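Local coordinates for restriction endonuclease R.BpuJI (Bacillus pumilus, PDB 2VLA), which probably cleaves DNA as a restriction endonuclease and is represented here by its recognition domain, bound to cognate DNA, at residues A42-D47 with N67-I72; N50-I55 with K63-H68. All blocks are in the same frame, centred on the assembly; numbering follows the deposited sequence.

Contact 1. Residues A42-D47 with N67-I72. With nucleotides of chain B; nucleotides of chain C.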
# COMPACT_ATOMS: atom_id res chain seq x y z
N ALA A 42 -26.34 -0.36 7.53
CA ALA A 42 -27.24 0.53 6.79
C ALA A 42 -27.09 1.98 7.25
O ALA A 42 -26.99 2.90 6.42
CB ALA A 42 -28.68 0.08 6.96
N SER A 43 -27.07 2.17 8.56
CA SER A 43 -26.92 3.49 9.13
C SER A 43 -25.55 4.07 8.79
O SER A 43 -25.41 5.27 8.56
CB SER A 43 -27.09 3.42 10.65
OG SER A 43 -28.41 3.03 11.00
N PHE A 44 -24.54 3.20 8.75
CA PHE A 44 -23.16 3.64 8.48
C PHE A 44 -23.04 4.28 7.11
O PHE A 44 -22.45 5.34 6.97
CB PHE A 44 -22.21 2.46 8.59
CG PHE A 44 -20.77 2.82 8.36
CD1 PHE A 44 -20.09 3.62 9.25
CD2 PHE A 44 -20.10 2.37 7.24
CE1 PHE A 44 -18.76 3.96 9.04
CE2 PHE A 44 -18.77 2.70 7.02
CZ PHE A 44 -18.11 3.50 7.90
N VAL A 45 -23.61 3.63 6.10
CA VAL A 45 -23.53 4.13 4.74
C VAL A 45 -24.13 5.52 4.64
O VAL A 45 -23.52 6.42 4.08
CB VAL A 45 -24.26 3.18 3.75
CG1 VAL A 45 -24.36 3.81 2.36
CG2 VAL A 45 -23.54 1.83 3.70
N LYS A 46 -25.33 5.68 5.18
CA LYS A 46 -26.05 6.94 5.05
C LYS A 46 -25.35 8.04 5.81
O LYS A 46 -25.11 9.13 5.27
CB LYS A 46 -27.49 6.78 5.56
CG LYS A 46 -28.26 8.10 5.67
N ASP A 47 -24.99 7.75 7.05
CA ASP A 47 -24.42 8.75 7.93
C ASP A 47 -23.00 9.15 7.50
O ASP A 47 -22.63 10.32 7.56
CB ASP A 47 -24.41 8.24 9.37
CG ASP A 47 -25.82 8.14 9.96
OD1 ASP A 47 -26.75 8.80 9.42
OD2 ASP A 47 -26.00 7.40 10.94
N ASN A 67 -17.40 5.22 -3.00
CA ASN A 67 -16.06 4.76 -3.30
C ASN A 67 -15.04 5.28 -2.25
O ASN A 67 -14.15 4.53 -1.82
CB ASN A 67 -15.62 5.18 -4.71
CG ASN A 67 -16.29 4.37 -5.82
OD1 ASN A 67 -16.86 3.30 -5.60
ND2 ASN A 67 -16.11 4.84 -7.04
N HIS A 68 -15.17 6.53 -1.83
CA HIS A 68 -14.34 7.00 -0.72
C HIS A 68 -14.51 6.07 0.49
O HIS A 68 -13.53 5.67 1.14
CB HIS A 68 -14.71 8.44 -0.32
CG HIS A 68 -13.98 9.49 -1.09
ND1 HIS A 68 -12.94 10.21 -0.55
CD2 HIS A 68 -14.20 10.00 -2.34
CE1 HIS A 68 -12.54 11.12 -1.43
NE2 HIS A 68 -13.27 10.98 -2.53
N ARG A 69 -15.76 5.78 0.83
CA ARG A 69 -16.05 5.00 2.02
C ARG A 69 -15.43 3.62 1.93
O ARG A 69 -14.75 3.16 2.87
CB ARG A 69 -17.55 4.87 2.23
CG ARG A 69 -17.93 4.38 3.59
CD ARG A 69 -19.42 4.20 3.74
NE ARG A 69 -19.90 3.15 2.87
CZ ARG A 69 -20.60 3.35 1.77
NH1 ARG A 69 -20.97 4.57 1.44
NH2 ARG A 69 -20.95 2.31 1.00
N THR A 70 -15.67 2.93 0.82
CA THR A 70 -15.24 1.55 0.73
C THR A 70 -13.78 1.42 0.39
O THR A 70 -13.06 0.63 1.02
CB THR A 70 -16.11 0.71 -0.23
OG1 THR A 70 -15.85 1.09 -1.59
CG2 THR A 70 -17.60 0.87 0.10
N GLU A 71 -13.31 2.18 -0.59
CA GLU A 71 -11.96 2.00 -1.11
C GLU A 71 -10.90 2.60 -0.23
O GLU A 71 -9.80 2.02 -0.09
CB GLU A 71 -11.81 2.60 -2.50
CG GLU A 71 -12.71 2.03 -3.58
CD GLU A 71 -12.26 2.49 -4.97
OE1 GLU A 71 -11.16 2.09 -5.40
OE2 GLU A 71 -13.00 3.31 -5.62
N ILE A 72 -11.18 3.78 0.33
CA ILE A 72 -10.14 4.56 0.99
C ILE A 72 -10.27 4.45 2.50
O ILE A 72 -9.39 3.91 3.16
CB ILE A 72 -10.11 6.06 0.52
CG1 ILE A 72 -9.97 6.12 -1.01
CG2 ILE A 72 -8.97 6.78 1.20
CD1 ILE A 72 -8.69 5.45 -1.59
P DC B 5 -14.20 -2.27 -1.85
OP1 DC B 5 -14.58 -2.64 -0.47
OP2 DC B 5 -14.00 -0.85 -2.18
O5' DC B 5 -12.93 -3.17 -2.25
C5' DC B 5 -11.86 -2.65 -3.00
C4' DC B 5 -11.72 -3.36 -4.31
O4' DC B 5 -12.93 -3.16 -5.10
C3' DC B 5 -10.59 -2.87 -5.18
O3' DC B 5 -10.16 -3.92 -6.05
C2' DC B 5 -11.29 -1.71 -5.91
C1' DC B 5 -12.61 -2.40 -6.25
N1 DC B 5 -13.69 -1.47 -6.58
C2 DC B 5 -14.28 -1.48 -7.86
O2 DC B 5 -13.91 -2.34 -8.68
N3 DC B 5 -15.26 -0.57 -8.14
C4 DC B 5 -15.63 0.31 -7.23
N4 DC B 5 -16.60 1.19 -7.55
C5 DC B 5 -15.04 0.38 -5.95
C6 DC B 5 -14.09 -0.54 -5.66
P DC B 6 -8.91 -3.75 -7.04
OP1 DC B 6 -8.35 -5.12 -7.21
OP2 DC B 6 -8.08 -2.61 -6.59
O5' DC B 6 -9.59 -3.19 -8.40
C5' DC B 6 -10.24 -4.10 -9.31
C4' DC B 6 -10.32 -3.46 -10.68
O4' DC B 6 -11.29 -2.40 -10.66
C3' DC B 6 -9.03 -2.85 -11.20
O3' DC B 6 -8.89 -3.24 -12.56
C2' DC B 6 -9.22 -1.34 -11.02
C1' DC B 6 -10.71 -1.20 -11.19
N1 DC B 6 -11.36 -0.12 -10.47
C2 DC B 6 -12.25 0.75 -11.14
O2 DC B 6 -12.33 0.71 -12.38
N3 DC B 6 -12.96 1.64 -10.42
C4 DC B 6 -12.81 1.72 -9.10
N4 DC B 6 -13.54 2.63 -8.43
C5 DC B 6 -11.92 0.85 -8.41
C6 DC B 6 -11.25 -0.05 -9.13
P DC C 5 -12.75 11.88 -6.06
OP1 DC C 5 -12.90 12.66 -4.84
OP2 DC C 5 -12.76 10.41 -5.91
O5' DC C 5 -13.85 12.29 -7.16
C5' DC C 5 -13.81 13.55 -7.87
C4' DC C 5 -14.46 13.30 -9.20
O4' DC C 5 -13.57 12.47 -10.02
C3' DC C 5 -15.77 12.52 -9.09
O3' DC C 5 -16.73 13.16 -9.96
C2' DC C 5 -15.47 11.13 -9.59
C1' DC C 5 -14.26 11.31 -10.47
N1 DC C 5 -13.22 10.21 -10.39
C2 DC C 5 -12.64 9.77 -11.56
O2 DC C 5 -13.06 10.18 -12.67
N3 DC C 5 -11.64 8.83 -11.52
C4 DC C 5 -11.21 8.44 -10.33
N4 DC C 5 -10.21 7.54 -10.31
C5 DC C 5 -11.78 8.87 -9.13
C6 DC C 5 -12.75 9.78 -9.18

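Contact 2. Residues N50-I55 with K63-H68. With nucleotides of chain C.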
# COMPACT_ATOMS: atom_id res chain seq x y z
N ASN A 50 -23.43 11.35 4.27
CA ASN A 50 -24.00 12.65 4.61
C ASN A 50 -22.99 13.60 5.24
O ASN A 50 -23.06 14.81 5.03
CB ASN A 50 -25.22 12.49 5.53
CG ASN A 50 -26.47 12.04 4.78
OD1 ASN A 50 -26.55 12.18 3.56
ND2 ASN A 50 -27.44 11.51 5.51
N ARG A 51 -22.04 13.06 6.01
CA ARG A 51 -20.97 13.87 6.57
C ARG A 51 -19.88 14.18 5.53
O ARG A 51 -19.42 15.32 5.43
CB ARG A 51 -20.34 13.18 7.79
CG ARG A 51 -21.24 13.13 9.04
CD ARG A 51 -21.02 14.32 9.99
NE ARG A 51 -19.62 14.46 10.47
CZ ARG A 51 -19.15 13.93 11.61
NH1 ARG A 51 -19.93 13.20 12.40
NH2 ARG A 51 -17.89 14.14 11.96
N LEU A 52 -19.48 13.18 4.75
CA LEU A 52 -18.34 13.36 3.83
C LEU A 52 -18.67 14.37 2.73
O LEU A 52 -17.80 15.13 2.28
CB LEU A 52 -17.90 12.01 3.21
CG LEU A 52 -16.69 12.10 2.27
CD1 LEU A 52 -15.46 12.68 2.99
CD2 LEU A 52 -16.36 10.74 1.67
N ILE A 53 -19.92 14.41 2.32
CA ILE A 53 -20.29 15.29 1.22
C ILE A 53 -20.09 16.80 1.58
O ILE A 53 -19.92 17.65 0.70
CB ILE A 53 -21.73 15.05 0.74
CG1 ILE A 53 -21.93 15.68 -0.65
CG2 ILE A 53 -22.74 15.65 1.74
CD1 ILE A 53 -23.23 15.29 -1.33
N GLU A 54 -20.09 17.10 2.86
CA GLU A 54 -19.79 18.45 3.34
C GLU A 54 -18.34 18.84 3.10
O GLU A 54 -18.02 20.03 2.97
CB GLU A 54 -20.15 18.59 4.81
CG GLU A 54 -21.64 18.46 5.09
CD GLU A 54 -22.47 19.52 4.34
OE1 GLU A 54 -22.05 20.70 4.31
OE2 GLU A 54 -23.53 19.16 3.78
N ILE A 55 -17.46 17.85 3.01
CA ILE A 55 -16.05 18.09 2.76
C ILE A 55 -15.76 18.13 1.25
O ILE A 55 -14.98 18.95 0.78
CB ILE A 55 -15.17 17.00 3.41
CG1 ILE A 55 -15.45 16.92 4.91
CG2 ILE A 55 -13.70 17.27 3.14
CD1 ILE A 55 -15.15 18.20 5.65
N LYS A 63 -21.91 7.76 -5.99
CA LYS A 63 -20.91 6.76 -6.36
C LYS A 63 -19.53 7.14 -5.79
O LYS A 63 -18.81 6.30 -5.24
CB LYS A 63 -20.84 6.61 -7.88
CG LYS A 63 -19.78 5.58 -8.38
CD LYS A 63 -20.01 4.17 -7.77
CE LYS A 63 -19.20 3.10 -8.48
NZ LYS A 63 -19.69 2.79 -9.82
N THR A 64 -19.18 8.40 -5.92
CA THR A 64 -17.91 8.89 -5.41
C THR A 64 -17.85 8.81 -3.91
O THR A 64 -16.84 8.37 -3.35
CB THR A 64 -17.69 10.33 -5.89
OG1 THR A 64 -17.54 10.29 -7.30
CG2 THR A 64 -16.47 10.98 -5.25
N LEU A 65 -18.93 9.21 -3.24
CA LEU A 65 -18.98 9.09 -1.79
C LEU A 65 -18.81 7.63 -1.35
O LEU A 65 -18.04 7.33 -0.43
CB LEU A 65 -20.31 9.68 -1.26
CG LEU A 65 -20.52 11.19 -1.46
CD1 LEU A 65 -21.96 11.55 -1.17
CD2 LEU A 65 -19.57 11.96 -0.58
N ASP A 66 -19.55 6.73 -1.99
CA ASP A 66 -19.45 5.31 -1.70
C ASP A 66 -18.02 4.82 -1.91
O ASP A 66 -17.48 4.07 -1.09
CB ASP A 66 -20.40 4.51 -2.62
CG ASP A 66 -21.88 4.64 -2.24
OD1 ASP A 66 -22.18 5.01 -1.09
OD2 ASP A 66 -22.73 4.29 -3.08
N ASN A 67 -17.40 5.22 -3.00
CA ASN A 67 -16.06 4.76 -3.30
C ASN A 67 -15.04 5.28 -2.25
O ASN A 67 -14.15 4.53 -1.82
CB ASN A 67 -15.62 5.18 -4.71
CG ASN A 67 -16.29 4.37 -5.82
OD1 ASN A 67 -16.86 3.30 -5.60
ND2 ASN A 67 -16.11 4.84 -7.04
N HIS A 68 -15.17 6.53 -1.83
CA HIS A 68 -14.34 7.00 -0.72
C HIS A 68 -14.51 6.07 0.49
O HIS A 68 -13.53 5.67 1.14
CB HIS A 68 -14.71 8.44 -0.32
CG HIS A 68 -13.98 9.49 -1.09
ND1 HIS A 68 -12.94 10.21 -0.55
CD2 HIS A 68 -14.20 10.00 -2.34
CE1 HIS A 68 -12.54 11.12 -1.43
NE2 HIS A 68 -13.27 10.98 -2.53
P DC C 5 -12.75 11.88 -6.06
OP1 DC C 5 -12.90 12.66 -4.84
OP2 DC C 5 -12.76 10.41 -5.91
O5' DC C 5 -13.85 12.29 -7.16
C5' DC C 5 -13.81 13.55 -7.87
C4' DC C 5 -14.46 13.30 -9.20
O4' DC C 5 -13.57 12.47 -10.02
C3' DC C 5 -15.77 12.52 -9.09
O3' DC C 5 -16.73 13.16 -9.96
C2' DC C 5 -15.47 11.13 -9.59
C1' DC C 5 -14.26 11.31 -10.47
N1 DC C 5 -13.22 10.21 -10.39
C2 DC C 5 -12.64 9.77 -11.56
O2 DC C 5 -13.06 10.18 -12.67
N3 DC C 5 -11.64 8.83 -11.52
C4 DC C 5 -11.21 8.44 -10.33
N4 DC C 5 -10.21 7.54 -10.31
C5 DC C 5 -11.78 8.87 -9.13
C6 DC C 5 -12.75 9.78 -9.18
P DG C 6 -18.30 12.89 -9.84
OP1 DG C 6 -18.98 14.04 -10.55
OP2 DG C 6 -18.67 12.58 -8.45
O5' DG C 6 -18.49 11.52 -10.67
C5' DG C 6 -18.24 11.51 -12.05
C4' DG C 6 -18.23 10.11 -12.55
O4' DG C 6 -17.04 9.47 -12.02
C3' DG C 6 -19.39 9.21 -12.10
O3' DG C 6 -19.72 8.32 -13.15
C2' DG C 6 -18.79 8.42 -10.95
C1' DG C 6 -17.38 8.21 -11.50
N9 DG C 6 -16.37 7.76 -10.55
C8 DG C 6 -16.37 7.89 -9.20
N7 DG C 6 -15.31 7.33 -8.64
C5 DG C 6 -14.60 6.81 -9.71
C6 DG C 6 -13.39 6.07 -9.74
O6 DG C 6 -12.69 5.74 -8.76
N1 DG C 6 -13.03 5.72 -11.03
C2 DG C 6 -13.73 6.06 -12.17
N2 DG C 6 -13.20 5.65 -13.32
N3 DG C 6 -14.86 6.74 -12.14
C4 DG C 6 -15.24 7.06 -10.89
P DG C 7 -21.22 8.11 -13.61
OP1 DG C 7 -21.80 9.39 -14.04
OP2 DG C 7 -21.87 7.25 -12.57
O5' DG C 7 -20.98 7.18 -14.90
C5' DG C 7 -20.21 7.64 -15.98
C4' DG C 7 -19.28 6.57 -16.51
O4' DG C 7 -18.30 6.24 -15.49
C3' DG C 7 -19.91 5.23 -16.89
O3' DG C 7 -19.19 4.68 -17.97
C2' DG C 7 -19.75 4.40 -15.62
C1' DG C 7 -18.38 4.85 -15.17
N9 DG C 7 -18.10 4.70 -13.76
C8 DG C 7 -18.82 5.14 -12.70
N7 DG C 7 -18.28 4.87 -11.54
C5 DG C 7 -17.10 4.20 -11.87
C6 DG C 7 -16.06 3.65 -11.06
O6 DG C 7 -15.95 3.67 -9.82
N1 DG C 7 -15.08 3.05 -11.84
C2 DG C 7 -15.08 3.00 -13.21
N2 DG C 7 -14.03 2.36 -13.78
N3 DG C 7 -16.02 3.55 -13.98
C4 DG C 7 -16.99 4.12 -13.25

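Contact 1. Residues A42-D47 with N67-I72
Over one face of the Arg-69 guanidinium lies the isopropyl group of Val-45, whose CG2 stands 3.7 Å above the plane and is displaced toward its rim; CE2 of Phe-44 is near the plane, at the edge. The ring of Phe-44 stands almost perpendicular to the guanidinium (84°), and Arg-69 CD approaches it obliquely, 3.7 Å from Phe-44 CE2. A bend at chi3 (65°) turns the end of the arginine across Val-45, CG1 of Val-45 coming within 3.6 Å of Arg-69 NH1. Arginine suits this place because its methylenes pack against an aromatic ring while its flat charged end can lie under a branched aliphatic residue and still use its N-H groups: NH1 makes a salt bridge with Asp-66 and a hydrogen bond with Asn-49. The ring of Phe-44 also makes an edge-to-face (T-shaped) stack with Phe-80.

Asn-67, His-68, Thr-70 and Glu-71 turn to the DNA. The ring of His-68 meets a phosphate at its edge: with ND1 hydrogen-bonded to the Tyr-29 hydroxyl, NE2 gives a nearly straight bond (174°) to OP1 of DC5 of chain C. Thr-70 OG1 binds OP2 of DC5 of chain B at 2.7 Å. Asn-67 OD1 accepts from N4 of that cytosine at 2.9 Å, and Glu-71 OE2, also paired with Lys-17, accepts from N4 of DC6 of chain B at 2.9 Å. Shortening Arg-69 to an alanine is likely to leave Asp-66 without this partner and open a gap between the two helices, beside Phe-44 and Val-45. The chemistry thus divides helix 62-76: an apolar and ion-paired side against helix 41-56, and a side of side-chain amide and carboxylate groups, whose oxygens accept from cytosine amino groups, flanked by donors to the phosphates.

Contact 2. Residues N50-I55 with K63-H68
Ile-53 and Leu-65 have the nearest CA atoms, 7.0 Å apart; the axes of 50-55 and 63-68 approach to 10.1 Å at an angle of 106°. Segment 50-55 is kinked: the amides of Glu-54 and Ile-55 bond to carbonyls three residues back. Leu-65, apolar and forked, reaches both neighbours from one buried position: its CD2 touches the backbone N of Ile-53 at 3.8 Å and the side chain of Leu-52, while its CD1 meets CD1 of Ile-53 at 4.0 Å. Leu-52, its CG anti to the backbone N (chi1 -178°), carries CD2 to within 3.5 Å of CB of His-68, crossing that side chain at about a right angle. The near-perpendicular pair joined by a short link is consistent with the helix-turn-helix, helix 62-76 being the one that enters the major groove. There Asn-67 ND2 donates to O6 of DG7 of chain C at 3.0 Å. Lys-63, long enough to reach the bases, brings NZ to 3.0 Å from N7 of the same guanine, and NZ is hydrogen-bonded to O6 of a further guanine. Thr-64, short and hydroxylated, instead binds the DNA phosphate, its OG1 donating to OP2 of DG6 of chain C at 2.8 Å.

How the contacts relate
Contacts 1 and 2 are successive parts of one interface between helix 41-56 and helix 62-76, with centres about 7 Å apart. They touch where Val-45 CG1 comes within 4.3 Å of Asp-66 OD1, the carboxylate that pairs with Arg-69. Asn-67 and His-68 belong to both. Through its amide, Asn-67 joins a cytosine of chain B to a guanine of chain C, so the two contacts together address both DNA strands. Phosphate anchors are likewise divided: Thr-70 holds chain B, Thr-64 and His-68 chain C. Held at both places, helix 62-76 is probably kept in the pose its base-reading residues need within the recognition domain.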